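Local coordinates for protein amino acid amide racemase (PDB 6GIO) that binds pyridoxal-5'-phosphate and, as a member of the class-III aminotransferase family, assembles as a dimer of two like subunits, at residues C[92-97]-C[106-111]; C[145-150]-C[156-161]; C[344-349]-C[353-358]; C[376-381]-C[426-431]. One frame throughout, in Å; residues are numbered along the deposited sequence.

Interaction 1. Residues C[92-97]-C[106-111]. With PLP (pyridoxal-5'-phosphate), chain G.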
loop_
_atom_site.group_PDB
_atom_site.type_symbol
_atom_site.label_atom_id
_atom_site.label_comp_id
_atom_site.label_asym_id
_atom_site.label_seq_id
_atom_site.Cartn_x
_atom_site.Cartn_y
_atom_site.Cartn_z
ATOM N N GLU C 92 -2.594 14.582 -14.267
ATOM C CA GLU C 92 -2.861 15.880 -14.906
ATOM C C GLU C 92 -3.834 16.683 -14.045
ATOM O O GLU C 92 -3.625 17.885 -13.817
ATOM C CB GLU C 92 -3.442 15.688 -16.331
ATOM C CG GLU C 92 -2.451 15.201 -17.362
ATOM C CD GLU C 92 -3.101 14.639 -18.622
ATOM O OE1 GLU C 92 -4.301 14.318 -18.615
ATOM O OE2 GLU C 92 -2.380 14.450 -19.621
ATOM N N ASP C 93 -4.893 16.016 -13.547
ATOM C CA ASP C 93 -5.850 16.670 -12.618
ATOM C C ASP C 93 -5.176 17.220 -11.358
ATOM O O ASP C 93 -5.486 18.356 -10.932
ATOM C CB ASP C 93 -6.952 15.741 -12.114
ATOM C CG ASP C 93 -7.905 15.280 -13.206
ATOM O OD1 ASP C 93 -7.891 15.846 -14.308
ATOM O OD2 ASP C 93 -8.668 14.300 -12.960
ATOM N N LEU C 94 -4.297 16.411 -10.741
ATOM C CA LEU C 94 -3.635 16.816 -9.484
ATOM C C LEU C 94 -2.668 17.956 -9.747
ATOM O O LEU C 94 -2.529 18.860 -8.912
ATOM C CB LEU C 94 -2.905 15.658 -8.863
ATOM C CG LEU C 94 -3.827 14.604 -8.206
ATOM C CD1 LEU C 94 -3.053 13.324 -7.930
ATOM C CD2 LEU C 94 -4.408 15.139 -6.925
ATOM N N LEU C 95 -1.986 17.921 -10.874
ATOM C CA LEU C 95 -1.135 19.104 -11.241
ATOM C C LEU C 95 -1.953 20.369 -11.439
ATOM O O LEU C 95 -1.586 21.423 -10.947
ATOM C CB LEU C 95 -0.286 18.833 -12.474
ATOM C CG LEU C 95 0.764 17.773 -12.151
ATOM C CD1 LEU C 95 1.570 17.354 -13.372
ATOM C CD2 LEU C 95 1.684 18.231 -11.050
ATOM N N ARG C 96 -3.075 20.260 -12.128
ATOM C CA ARG C 96 -3.942 21.384 -12.349
ATOM C C ARG C 96 -4.524 21.941 -11.042
ATOM O O ARG C 96 -4.549 23.134 -10.870
ATOM C CB ARG C 96 -5.080 20.964 -13.306
ATOM C CG ARG C 96 -6.054 22.064 -13.716
ATOM C CD ARG C 96 -7.154 21.543 -14.660
ATOM N NE ARG C 96 -7.748 20.293 -14.164
ATOM C CZ ARG C 96 -8.765 20.206 -13.300
ATOM N NH1 ARG C 96 -9.368 21.300 -12.826
ATOM N NH2 ARG C 96 -9.188 19.009 -12.913
ATOM N N ILE C 97 -5.010 21.091 -10.129
ATOM C CA ILE C 97 -5.635 21.617 -8.911
ATOM C C ILE C 97 -4.668 22.018 -7.789
ATOM O O ILE C 97 -5.081 22.565 -6.775
ATOM C CB ILE C 97 -6.713 20.659 -8.334
ATOM C CG1 ILE C 97 -6.112 19.425 -7.683
ATOM C CG2 ILE C 97 -7.721 20.298 -9.408
ATOM C CD1 ILE C 97 -7.075 18.695 -6.739
ATOM N N VAL C 106 4.174 13.406 -10.643
ATOM C CA VAL C 106 3.300 12.702 -9.726
ATOM C C VAL C 106 3.682 11.229 -9.639
ATOM O O VAL C 106 3.906 10.562 -10.650
ATOM C CB VAL C 106 1.879 12.773 -10.224
ATOM C CG1 VAL C 106 0.922 12.205 -9.175
ATOM C CG2 VAL C 106 1.568 14.222 -10.556
ATOM N N TRP C 107 3.799 10.740 -8.429
ATOM C CA TRP C 107 3.974 9.324 -8.183
ATOM C C TRP C 107 2.714 8.902 -7.527
ATOM O O TRP C 107 2.190 9.635 -6.750
ATOM C CB TRP C 107 5.154 9.132 -7.221
ATOM C CG TRP C 107 5.354 7.784 -6.605
ATOM C CD1 TRP C 107 6.205 6.833 -7.034
ATOM C CD2 TRP C 107 4.754 7.281 -5.381
ATOM N NE1 TRP C 107 6.152 5.743 -6.188
ATOM C CE2 TRP C 107 5.285 6.001 -5.157
ATOM C CE3 TRP C 107 3.813 7.795 -4.458
ATOM C CZ2 TRP C 107 4.930 5.213 -4.046
ATOM C CZ3 TRP C 107 3.439 6.971 -3.342
ATOM C CH2 TRP C 107 4.004 5.703 -3.176
ATOM N N PHE C 108 2.272 7.684 -7.786
ATOM C CA PHE C 108 1.104 7.103 -7.115
ATOM C C PHE C 108 1.419 5.936 -6.206
ATOM O O PHE C 108 2.317 5.143 -6.497
ATOM C CB PHE C 108 0.128 6.593 -8.166
ATOM C CG PHE C 108 -0.596 7.686 -8.888
ATOM C CD1 PHE C 108 -1.525 8.490 -8.214
ATOM C CD2 PHE C 108 -0.324 7.947 -10.239
ATOM C CE1 PHE C 108 -2.179 9.523 -8.865
ATOM C CE2 PHE C 108 -1.009 8.952 -10.905
ATOM C CZ PHE C 108 -1.921 9.758 -10.222
ATOM N N GLY C 109 0.621 5.776 -5.145
ATOM C CA GLY C 109 0.760 4.607 -4.279
ATOM C C GLY C 109 -0.597 4.216 -3.776
ATOM O O GLY C 109 -1.613 4.579 -4.390
ATOM N N HIS C 110 -0.621 3.451 -2.697
ATOM C CA HIS C 110 -1.888 2.941 -2.152
ATOM C C HIS C 110 -2.331 3.548 -0.877
ATOM O O HIS C 110 -3.485 3.360 -0.492
ATOM C CB HIS C 110 -1.747 1.473 -1.852
ATOM C CG HIS C 110 -1.270 0.693 -3.004
ATOM N ND1 HIS C 110 -1.983 0.622 -4.186
ATOM C CD2 HIS C 110 -0.162 -0.061 -3.173
ATOM C CE1 HIS C 110 -1.344 -0.179 -5.018
ATOM N NE2 HIS C 110 -0.223 -0.576 -4.443
ATOM N N SER C 111 -1.421 4.224 -0.172
ATOM C CA SER C 111 -1.701 4.662 1.201
ATOM C C SER C 111 -0.931 5.922 1.585
ATOM O O SER C 111 0.045 6.270 0.952
ATOM C CB SER C 111 -1.407 3.549 2.244
ATOM O OG SER C 111 0.003 3.220 2.406
HETATM N N1 PLP G . -0.427 11.132 7.034
HETATM C C2 PLP G . -1.498 11.647 7.688
HETATM C C2A PLP G . -1.587 13.091 8.074
HETATM C C3 PLP G . -2.639 10.778 8.072
HETATM O O3 PLP G . -3.685 11.299 8.724
HETATM C C4 PLP G . -2.634 9.348 7.703
HETATM C C4A PLP G . -3.786 8.470 8.070
HETATM C C5 PLP G . -1.403 8.889 6.969
HETATM C C6 PLP G . -0.377 9.818 6.687
HETATM C C5A PLP G . -1.254 7.423 6.593
HETATM O O4P PLP G . -2.334 6.885 5.818
HETATM P P PLP G . -2.608 5.313 5.761
HETATM O O1P PLP G . -3.414 5.190 4.506
HETATM O O2P PLP G . -3.392 4.957 7.011
HETATM O O3P PLP G . -1.238 4.661 5.643
#
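V106 meets two leucines of helix 85-97 at once, one with each methyl branch. Its CG2 lies beside the fork of L95, 4.0 Å from L95 CG, the two side chains sliding past each other in opposite directions. With chi1 of V106 at -172°, CG1 stands anti to the backbone N and takes the other partner, approaching L94 CD1 at 4.3 Å. That same methyl, L94 CD1, reaches on to F108 CE1 at 4.0 Å, coming obliquely at the ring from the opposite direction. Within the strand, V106 CG1 sits 3.9 Å above the plane of the F108 ring, offset toward the rim, so leucine, valine and phenylalanine form one continuous apolar patch. The axes of the two segments stay 9.9 Å apart at an angle of 122°, a spacing filled by these side chains. L310 of helix 300-315 also packs on L94, while V14 of the second subunit packs on L95. At its C-terminal end, segment 106-111 reaches pyridoxal-5'-phosphate, where S111 CB lies 3.4 Å from O1P. Between 92-97 and 106-111 the contact is purely apolar, held by shape and exclusion of water; polar links lie beside it, R104 NH2 bonding L95 O, and the strand's backbone pairing with V278 and S276 of strand 276-281 and, at V106, with the second subunit.

Interaction 2. Residues C[145-150]-C[156-161]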
loop_
_atom_site.group_PDB
_atom_site.type_symbol
_atom_site.label_atom_id
_atom_site.label_comp_id
_atom_site.label_asym_id
_atom_site.label_seq_id
_atom_site.Cartn_x
_atom_site.Cartn_y
_atom_site.Cartn_z
ATOM N N GLY C 145 9.311 3.319 6.942
ATOM C CA GLY C 145 9.925 4.629 6.578
ATOM C C GLY C 145 9.081 5.844 7.022
ATOM O O GLY C 145 9.602 6.888 7.450
ATOM N N SER C 146 7.761 5.702 6.941
ATOM C CA SER C 146 6.865 6.794 7.267
ATOM C C SER C 146 6.670 6.962 8.800
ATOM O O SER C 146 6.604 8.102 9.334
ATOM C CB SER C 146 5.542 6.575 6.528
ATOM O OG SER C 146 4.990 5.277 6.780
ATOM N N MET C 147 6.593 5.832 9.509
ATOM C CA MET C 147 6.543 5.826 10.973
ATOM C C MET C 147 7.851 6.385 11.546
ATOM O O MET C 147 7.857 7.066 12.572
ATOM C CB MET C 147 6.316 4.408 11.467
ATOM C CG MET C 147 6.255 4.256 12.971
ATOM S SD MET C 147 5.930 2.529 13.423
ATOM C CE MET C 147 7.510 1.784 13.042
ATOM N N GLY C 148 8.953 6.115 10.858
ATOM C CA GLY C 148 10.268 6.626 11.248
ATOM C C GLY C 148 10.400 8.135 11.379
ATOM O O GLY C 148 11.247 8.625 12.132
ATOM N N ILE C 149 9.593 8.872 10.635
ATOM C CA ILE C 149 9.622 10.345 10.705
ATOM C C ILE C 149 8.416 10.880 11.488
ATOM O O ILE C 149 8.205 12.071 11.556
ATOM C CB ILE C 149 9.708 10.979 9.306
ATOM C CG1 ILE C 149 8.525 10.545 8.439
ATOM C CG2 ILE C 149 11.020 10.607 8.642
ATOM C CD1 ILE C 149 8.163 11.551 7.376
ATOM N N SER C 150 7.642 9.985 12.095
ATOM C CA SER C 150 6.463 10.372 12.825
ATOM C C SER C 150 6.774 10.658 14.293
ATOM O O SER C 150 7.702 10.097 14.847
ATOM C CB SER C 150 5.419 9.269 12.716
ATOM O OG SER C 150 4.975 9.162 11.362
ATOM N N THR C 156 5.954 5.015 19.657
ATOM C CA THR C 156 7.166 5.105 20.488
ATOM C C THR C 156 7.682 3.709 20.892
ATOM O O THR C 156 8.679 3.593 21.609
ATOM C CB THR C 156 6.903 5.930 21.759
ATOM O OG1 THR C 156 5.844 5.322 22.519
ATOM C CG2 THR C 156 6.533 7.375 21.399
ATOM N N HIS C 157 6.995 2.649 20.456
ATOM C CA HIS C 157 7.537 1.302 20.615
ATOM C C HIS C 157 8.802 1.087 19.746
ATOM O O HIS C 157 9.512 0.132 19.961
ATOM C CB HIS C 157 6.463 0.233 20.317
ATOM C CG HIS C 157 5.710 0.476 19.050
ATOM N ND1 HIS C 157 6.329 0.569 17.815
ATOM C CD2 HIS C 157 4.387 0.663 18.830
ATOM C CE1 HIS C 157 5.410 0.815 16.895
ATOM N NE2 HIS C 157 4.228 0.880 17.484
ATOM N N THR C 158 9.082 1.993 18.797
ATOM C CA THR C 158 10.179 1.846 17.821
ATOM C C THR C 158 10.920 3.174 17.710
ATOM O O THR C 158 10.291 4.244 17.673
ATOM C CB THR C 158 9.613 1.461 16.419
ATOM O OG1 THR C 158 8.809 0.285 16.554
ATOM C CG2 THR C 158 10.734 1.211 15.378
ATOM N N LEU C 159 12.244 3.117 17.661
ATOM C CA LEU C 159 13.051 4.336 17.612
ATOM C C LEU C 159 12.831 5.088 16.318
ATOM O O LEU C 159 12.614 4.483 15.287
ATOM C CB LEU C 159 14.540 3.982 17.757
ATOM C CG LEU C 159 15.041 3.537 19.147
ATOM C CD1 LEU C 159 16.533 3.344 19.100
ATOM C CD2 LEU C 159 14.701 4.539 20.251
ATOM N N PRO C 160 12.891 6.416 16.348
ATOM C CA PRO C 160 12.815 7.094 15.054
ATOM C C PRO C 160 14.011 6.875 14.149
ATOM O O PRO C 160 15.081 6.524 14.587
ATOM C CB PRO C 160 12.768 8.590 15.419
ATOM C CG PRO C 160 12.693 8.660 16.916
ATOM C CD PRO C 160 13.177 7.355 17.451
ATOM N N ARG C 161 13.781 7.111 12.870
ATOM C CA ARG C 161 14.815 7.316 11.873
ATOM C C ARG C 161 15.927 8.228 12.413
ATOM O O ARG C 161 15.642 9.276 12.982
ATOM C CB ARG C 161 14.155 7.927 10.631
ATOM C CG ARG C 161 15.011 7.961 9.397
ATOM C CD ARG C 161 14.457 8.933 8.367
ATOM N NE ARG C 161 15.328 9.003 7.194
ATOM C CZ ARG C 161 15.317 8.117 6.196
ATOM N NH1 ARG C 161 14.484 7.083 6.224
ATOM N NH2 ARG C 161 16.137 8.261 5.172
HETATM O O HOH W 1 12.352 6.429 8.109
#
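G148 O receives the amide of R161, the N of R161 lying 3.0 Å away with an angle of 140° at the hydrogen. The bond is bent, and the donor is tilted from the carbonyl plane. Carbon crowds the same oxygen: R161 CB is 3.3 Å from G148 O and P160 CB is 3.6 Å from it. G148 lies inside the type I turn from M147 to S150, and its lack of a side chain lets the 156-161 loop come this close. From here the R161 chain runs out extended, its CG anti to the backbone N (chi1 -168°), side by side with I149, whose CG2 touches R161 CD at 3.8 Å. The guanidinium then returns to the first segment through a water, which accepts from R161 NH1 and donates to G145 O. At the other end, the extended first two torsions of M147 carry its sulfur to the edge of the H157 ring, with M147 SD 3.9 Å from H157 CE1. A bend at chi3 (73°) then turns the methyl to T158; the two side chains cross at about a right angle, M147 CE lying 4.0 Å from T158 CB. The ring's rotation is fixed in part by the 2.8 Å bond between H157 ND1 and T158 OG1. Beyond it, F291 of the second subunit meets H157. The polar links thus fix the loop at R161 to the turn and the helix before it, whereas M147 and H157 make a softer sulfur-edge contact on which R121 of the second subunit also packs.

Interaction 3. Residues C[344-349]-C[353-358]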
loop_
_atom_site.group_PDB
_atom_site.type_symbol
_atom_site.label_atom_id
_atom_site.label_comp_id
_atom_site.label_asym_id
_atom_site.label_seq_id
_atom_site.Cartn_x
_atom_site.Cartn_y
_atom_site.Cartn_z
ATOM N N GLY C 344 -14.527 20.807 26.354
ATOM C CA GLY C 344 -13.610 21.930 26.582
ATOM C C GLY C 344 -13.329 22.781 25.360
ATOM O O GLY C 344 -13.071 23.999 25.485
ATOM N N ASP C 345 -13.346 22.169 24.173
ATOM C CA ASP C 345 -13.022 22.898 22.928
ATOM C C ASP C 345 -13.682 22.173 21.759
ATOM O O ASP C 345 -13.911 20.961 21.807
ATOM C CB ASP C 345 -11.504 22.921 22.731
ATOM C CG ASP C 345 -11.022 23.990 21.741
ATOM O OD1 ASP C 345 -11.727 24.984 21.473
ATOM O OD2 ASP C 345 -9.882 23.834 21.258
ATOM N N VAL C 346 -14.004 22.942 20.724
ATOM C CA VAL C 346 -14.448 22.436 19.454
ATOM C C VAL C 346 -13.566 23.167 18.470
ATOM O O VAL C 346 -13.585 24.393 18.425
ATOM C CB VAL C 346 -15.957 22.743 19.180
ATOM C CG1 VAL C 346 -16.359 22.261 17.781
ATOM C CG2 VAL C 346 -16.853 22.097 20.239
ATOM N N ARG C 347 -12.728 22.431 17.732
ATOM C CA ARG C 347 -11.728 23.095 16.845
ATOM C C ARG C 347 -11.662 22.330 15.551
ATOM O O ARG C 347 -12.217 21.246 15.418
ATOM C CB ARG C 347 -10.351 23.191 17.519
ATOM C CG ARG C 347 -9.833 21.878 18.119
ATOM C CD ARG C 347 -8.379 21.970 18.630
ATOM N NE ARG C 347 -7.965 20.678 19.185
ATOM C CZ ARG C 347 -8.012 20.353 20.474
ATOM N NH1 ARG C 347 -8.418 21.216 21.371
ATOM N NH2 ARG C 347 -7.668 19.151 20.874
ATOM N N GLY C 348 -11.016 22.909 14.571
ATOM C CA GLY C 348 -10.925 22.254 13.279
ATOM C C GLY C 348 -11.088 23.242 12.169
ATOM O O GLY C 348 -11.050 24.457 12.396
ATOM N N ARG C 349 -11.245 22.732 10.960
ATOM C CA ARG C 349 -11.675 23.565 9.869
ATOM C C ARG C 349 -12.653 22.792 9.056
ATOM O O ARG C 349 -12.419 21.599 8.782
ATOM C CB ARG C 349 -10.540 23.984 8.996
ATOM C CG ARG C 349 -9.426 24.710 9.664
ATOM C CD ARG C 349 -8.570 25.271 8.550
ATOM N NE ARG C 349 -7.374 25.984 9.004
ATOM C CZ ARG C 349 -7.326 27.274 9.304
ATOM N NH1 ARG C 349 -8.427 28.009 9.255
ATOM N NH2 ARG C 349 -6.173 27.838 9.669
ATOM N N ILE C 353 -13.277 18.151 12.259
ATOM C CA ILE C 353 -13.702 18.717 13.507
ATOM C C ILE C 353 -13.316 17.854 14.665
ATOM O O ILE C 353 -13.565 16.651 14.646
ATOM C CB ILE C 353 -15.255 18.928 13.511
ATOM C CG1 ILE C 353 -15.607 20.002 12.492
ATOM C CG2 ILE C 353 -15.755 19.327 14.892
ATOM C CD1 ILE C 353 -17.043 19.912 11.982
ATOM N N GLY C 354 -12.736 18.496 15.681
ATOM C CA GLY C 354 -12.371 17.819 16.928
ATOM C C GLY C 354 -13.094 18.401 18.120
ATOM O O GLY C 354 -13.263 19.611 18.206
ATOM N N VAL C 355 -13.501 17.533 19.037
ATOM C CA VAL C 355 -14.070 17.953 20.310
ATOM C C VAL C 355 -13.233 17.478 21.498
ATOM O O VAL C 355 -13.214 16.299 21.823
ATOM C CB VAL C 355 -15.525 17.434 20.456
ATOM C CG1 VAL C 355 -16.139 17.925 21.768
ATOM C CG2 VAL C 355 -16.371 17.902 19.284
ATOM N N ASP C 356 -12.560 18.409 22.180
ATOM C CA ASP C 356 -11.611 18.071 23.229
ATOM C C ASP C 356 -12.321 17.871 24.600
ATOM O O ASP C 356 -12.894 18.816 25.161
ATOM C CB ASP C 356 -10.583 19.197 23.300
ATOM C CG ASP C 356 -9.389 18.817 24.093
ATOM O OD1 ASP C 356 -9.581 18.297 25.213
ATOM O OD2 ASP C 356 -8.275 18.980 23.562
ATOM N N LEU C 357 -12.338 16.650 25.108
ATOM C CA LEU C 357 -13.011 16.349 26.344
ATOM C C LEU C 357 -12.067 16.558 27.529
ATOM O O LEU C 357 -10.919 16.097 27.513
ATOM C CB LEU C 357 -13.498 14.901 26.355
ATOM C CG LEU C 357 -14.342 14.501 25.165
ATOM C CD1 LEU C 357 -14.754 13.069 25.281
ATOM C CD2 LEU C 357 -15.576 15.383 25.053
ATOM N N VAL C 358 -12.548 17.275 28.535
ATOM C CA VAL C 358 -11.719 17.635 29.693
ATOM C C VAL C 358 -12.403 17.256 31.007
ATOM O O VAL C 358 -13.600 17.418 31.149
ATOM C CB VAL C 358 -11.404 19.121 29.717
ATOM C CG1 VAL C 358 -10.567 19.534 28.497
ATOM C CG2 VAL C 358 -12.678 19.961 29.800
#
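I353 lies alongside V346, both pointing the same way, with I353 CG2 4.2 Å from V346 CG1; L333 of helix 318-339 packs against both. G354 follows as the hydrogen-bonded pair of R347. The amide N of G354 reaches R347 O at 2.8 Å in an almost perfectly straight bond (179°), and R347 N returns the bond to G354 O at 2.9 Å. V355 brings the apolar face back, its CG2 4.3 Å from V346 CG2 in the neighbouring non-hydrogen-bonded pair. D356 turns to the opposite face, where R347 waits. Both terminal nitrogens of R347 hold a single oxygen: NH2 is 2.8 Å and NH1 3.1 Å from D356 OD2. That oxygen lies in the guanidinium plane and is met on its anti side, somewhat out of the carboxylate plane, the two planes standing 68° apart. R347 NH1 also donates to D345 OD2 at 3.0 Å, so one arginine lies between two acidic groups and should ease their mutual repulsion. R174 gives D356 OD2 a further salt bridge. In the backbone, D356 O accepts from G344 N while D356 N donates to D345 O. V358 ends the run with CG2 at 3.9 Å from G344 CA. Two residues, G344 and D345, thus face D356, which makes a classic beta bulge in an antiparallel hairpin whose strand 343-349 is outermost, within this chain, in a seven-stranded mixed sheet.

Interaction 4. Residues C[376-381]-C[426-431]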
loop_
_atom_site.group_PDB
_atom_site.type_symbol
_atom_site.label_atom_id
_atom_site.label_comp_id
_atom_site.label_asym_id
_atom_site.label_seq_id
_atom_site.Cartn_x
_atom_site.Cartn_y
_atom_site.Cartn_z
ATOM N N ILE C 376 -18.178 7.146 22.579
ATOM C CA ILE C 376 -18.221 6.504 21.244
ATOM C C ILE C 376 -19.182 5.296 21.226
ATOM O O ILE C 376 -19.955 5.101 20.281
ATOM C CB ILE C 376 -16.837 5.951 20.816
ATOM C CG1 ILE C 376 -15.744 7.017 20.868
ATOM C CG2 ILE C 376 -16.913 5.380 19.425
ATOM C CD1 ILE C 376 -15.962 8.194 19.970
ATOM N N TYR C 377 -19.080 4.459 22.256
ATOM C CA TYR C 377 -19.933 3.272 22.347
ATOM C C TYR C 377 -21.409 3.641 22.438
ATOM O O TYR C 377 -22.277 3.056 21.774
ATOM C CB TYR C 377 -19.559 2.450 23.559
ATOM C CG TYR C 377 -20.447 1.267 23.725
ATOM C CD1 TYR C 377 -20.174 0.091 23.061
ATOM C CD2 TYR C 377 -21.556 1.318 24.559
ATOM C CE1 TYR C 377 -20.982 -1.017 23.211
ATOM C CE2 TYR C 377 -22.373 0.214 24.717
ATOM C CZ TYR C 377 -22.078 -0.946 24.032
ATOM O OH TYR C 377 -22.891 -2.035 24.177
ATOM N N ARG C 378 -21.718 4.617 23.261
ATOM C CA ARG C 378 -23.096 5.057 23.343
ATOM C C ARG C 378 -23.545 5.737 22.050
ATOM O O ARG C 378 -24.709 5.594 21.645
ATOM C CB ARG C 378 -23.296 5.967 24.546
ATOM C CG ARG C 378 -24.731 6.387 24.814
ATOM C CD ARG C 378 -25.603 5.167 25.091
ATOM N NE ARG C 378 -26.977 5.546 25.390
ATOM C CZ ARG C 378 -28.008 4.696 25.368
ATOM N NH1 ARG C 378 -27.828 3.421 25.036
ATOM N NH2 ARG C 378 -29.217 5.132 25.639
ATOM N N GLY C 379 -22.648 6.494 21.406
ATOM C CA GLY C 379 -22.924 7.028 20.057
ATOM C C GLY C 379 -23.361 5.947 19.066
ATOM O O GLY C 379 -24.358 6.062 18.346
ATOM N N TYR C 380 -22.570 4.909 19.019
ATOM C CA TYR C 380 -22.844 3.751 18.213
ATOM C C TYR C 380 -24.245 3.167 18.522
ATOM O O TYR C 380 -25.010 2.895 17.601
ATOM C CB TYR C 380 -21.725 2.726 18.438
ATOM C CG TYR C 380 -22.153 1.316 18.229
ATOM C CD1 TYR C 380 -22.236 0.787 16.934
ATOM C CD2 TYR C 380 -22.505 0.494 19.325
ATOM C CE1 TYR C 380 -22.644 -0.512 16.733
ATOM C CE2 TYR C 380 -22.925 -0.811 19.131
ATOM C CZ TYR C 380 -22.985 -1.301 17.836
ATOM O OH TYR C 380 -23.372 -2.587 17.599
ATOM N N GLN C 381 -24.601 3.011 19.791
ATOM C CA GLN C 381 -25.939 2.451 20.115
ATOM C C GLN C 381 -27.046 3.416 19.702
ATOM O O GLN C 381 -28.108 3.001 19.340
ATOM C CB GLN C 381 -26.075 2.193 21.600
ATOM C CG GLN C 381 -25.129 1.193 22.148
ATOM C CD GLN C 381 -25.438 0.944 23.618
ATOM O OE1 GLN C 381 -25.410 1.857 24.431
ATOM N NE2 GLN C 381 -25.737 -0.298 23.953
ATOM N N GLY C 426 -23.637 8.358 34.321
ATOM C CA GLY C 426 -23.285 7.009 34.735
ATOM C C GLY C 426 -24.210 5.911 34.210
ATOM O O GLY C 426 -24.555 4.970 34.922
ATOM N N LYS C 427 -24.586 5.999 32.943
ATOM C CA LYS C 427 -25.549 5.059 32.398
ATOM C C LYS C 427 -24.933 4.034 31.453
ATOM O O LYS C 427 -25.665 3.219 30.881
ATOM C CB LYS C 427 -26.669 5.825 31.713
ATOM C CG LYS C 427 -27.381 6.760 32.671
ATOM C CD LYS C 427 -28.757 7.081 32.146
ATOM C CE LYS C 427 -28.885 8.482 31.573
ATOM N NZ LYS C 427 -29.646 9.354 32.519
ATOM N N VAL C 428 -23.599 4.041 31.339
ATOM C CA VAL C 428 -22.875 3.134 30.440
ATOM C C VAL C 428 -21.861 2.269 31.209
ATOM O O VAL C 428 -21.003 2.806 31.883
ATOM C CB VAL C 428 -22.135 3.973 29.357
ATOM C CG1 VAL C 428 -21.491 3.080 28.304
ATOM C CG2 VAL C 428 -23.089 4.982 28.724
ATOM N N ALA C 429 -21.932 0.944 31.081
ATOM C CA ALA C 429 -21.031 0.022 31.822
ATOM C C ALA C 429 -19.556 0.035 31.364
ATOM O O ALA C 429 -19.248 0.392 30.215
ATOM C CB ALA C 429 -21.568 -1.404 31.768
ATOM N N ASP C 430 -18.669 -0.380 32.282
ATOM C CA ASP C 430 -17.215 -0.488 32.038
ATOM C C ASP C 430 -16.849 -1.668 31.134
ATOM O O ASP C 430 -15.901 -1.565 30.341
ATOM C CB ASP C 430 -16.425 -0.633 33.362
ATOM C CG ASP C 430 -16.106 0.709 34.036
ATOM O OD1 ASP C 430 -16.110 1.778 33.386
ATOM O OD2 ASP C 430 -15.821 0.682 35.247
ATOM N N SER C 431 -17.576 -2.783 31.273
ATOM C CA SER C 431 -17.307 -4.016 30.492
ATOM C C SER C 431 -17.608 -3.871 28.992
ATOM O O SER C 431 -17.019 -4.570 28.171
ATOM C CB SER C 431 -18.125 -5.193 31.028
ATOM O OG SER C 431 -19.416 -5.164 30.454
#
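V428 offers its two methyls to successive residues of helix 369-382, Y377 and R378. Its chi1 of -174° places CG1 anti to the backbone N and CG2 beside that N, and the split decides which methyl meets which neighbour. CG1 of V428 lies 4.1 Å from CD2 of Y377, approaching the ring obliquely. CG2 of V428 faces the root of the arginine instead, 4.3 Å from R378 CB. Y377 swings out from the helix with CG anti to its own backbone nitrogen, which carries the ring toward the loop; P25, D432 and V433 pack on it as well. R378 leaves the helix with a similar first torsion but then turns at chi2 (61°), so that only its aliphatic base serves V428 while the guanidinium goes elsewhere. There NH1 of R378 donates to OE1 of Q381 at 2.9 Å, one turn further along the helix. The oxygen lies in the guanidinium plane, yet the donor stands well above the plane of the amide. NE of R378 forms a salt bridge with D422, which links helix 369-382 to helix 406-424; the latter ends in a Schellman motif with G426 as its C' residue. K374, on the same helix 369-382, hydrogen-bonds V428 O. Within the two segments, then, the contact is apolar and slight, one valine supplying the packing, and the polar ties between loop and helices, from K374 and through R378 and D422, are made by groups beside that touch.

Overall arrangement
Interactions 1 and 3 are the buried pair, yet they lie on opposite sides of the chain's centre with their own centres about 31 Å apart, and each involves the outermost strand of a different seven-stranded sheet. Interaction 1 is wholly apolar between its segments, whereas interaction 3 adds backbone pairing and a salt-bridge network. Interaction 2 is partly buried and mixes a backbone bond, a water and a sulfur contact; like interaction 1 it touches the second subunit. Interaction 4 is a surface contact with slight packing. It is nearest to interaction 3, their centres about 20 Å apart, and strand 352-357 leads on in sequence to helix 369-382. Neither 3 nor 4 meets the other subunit.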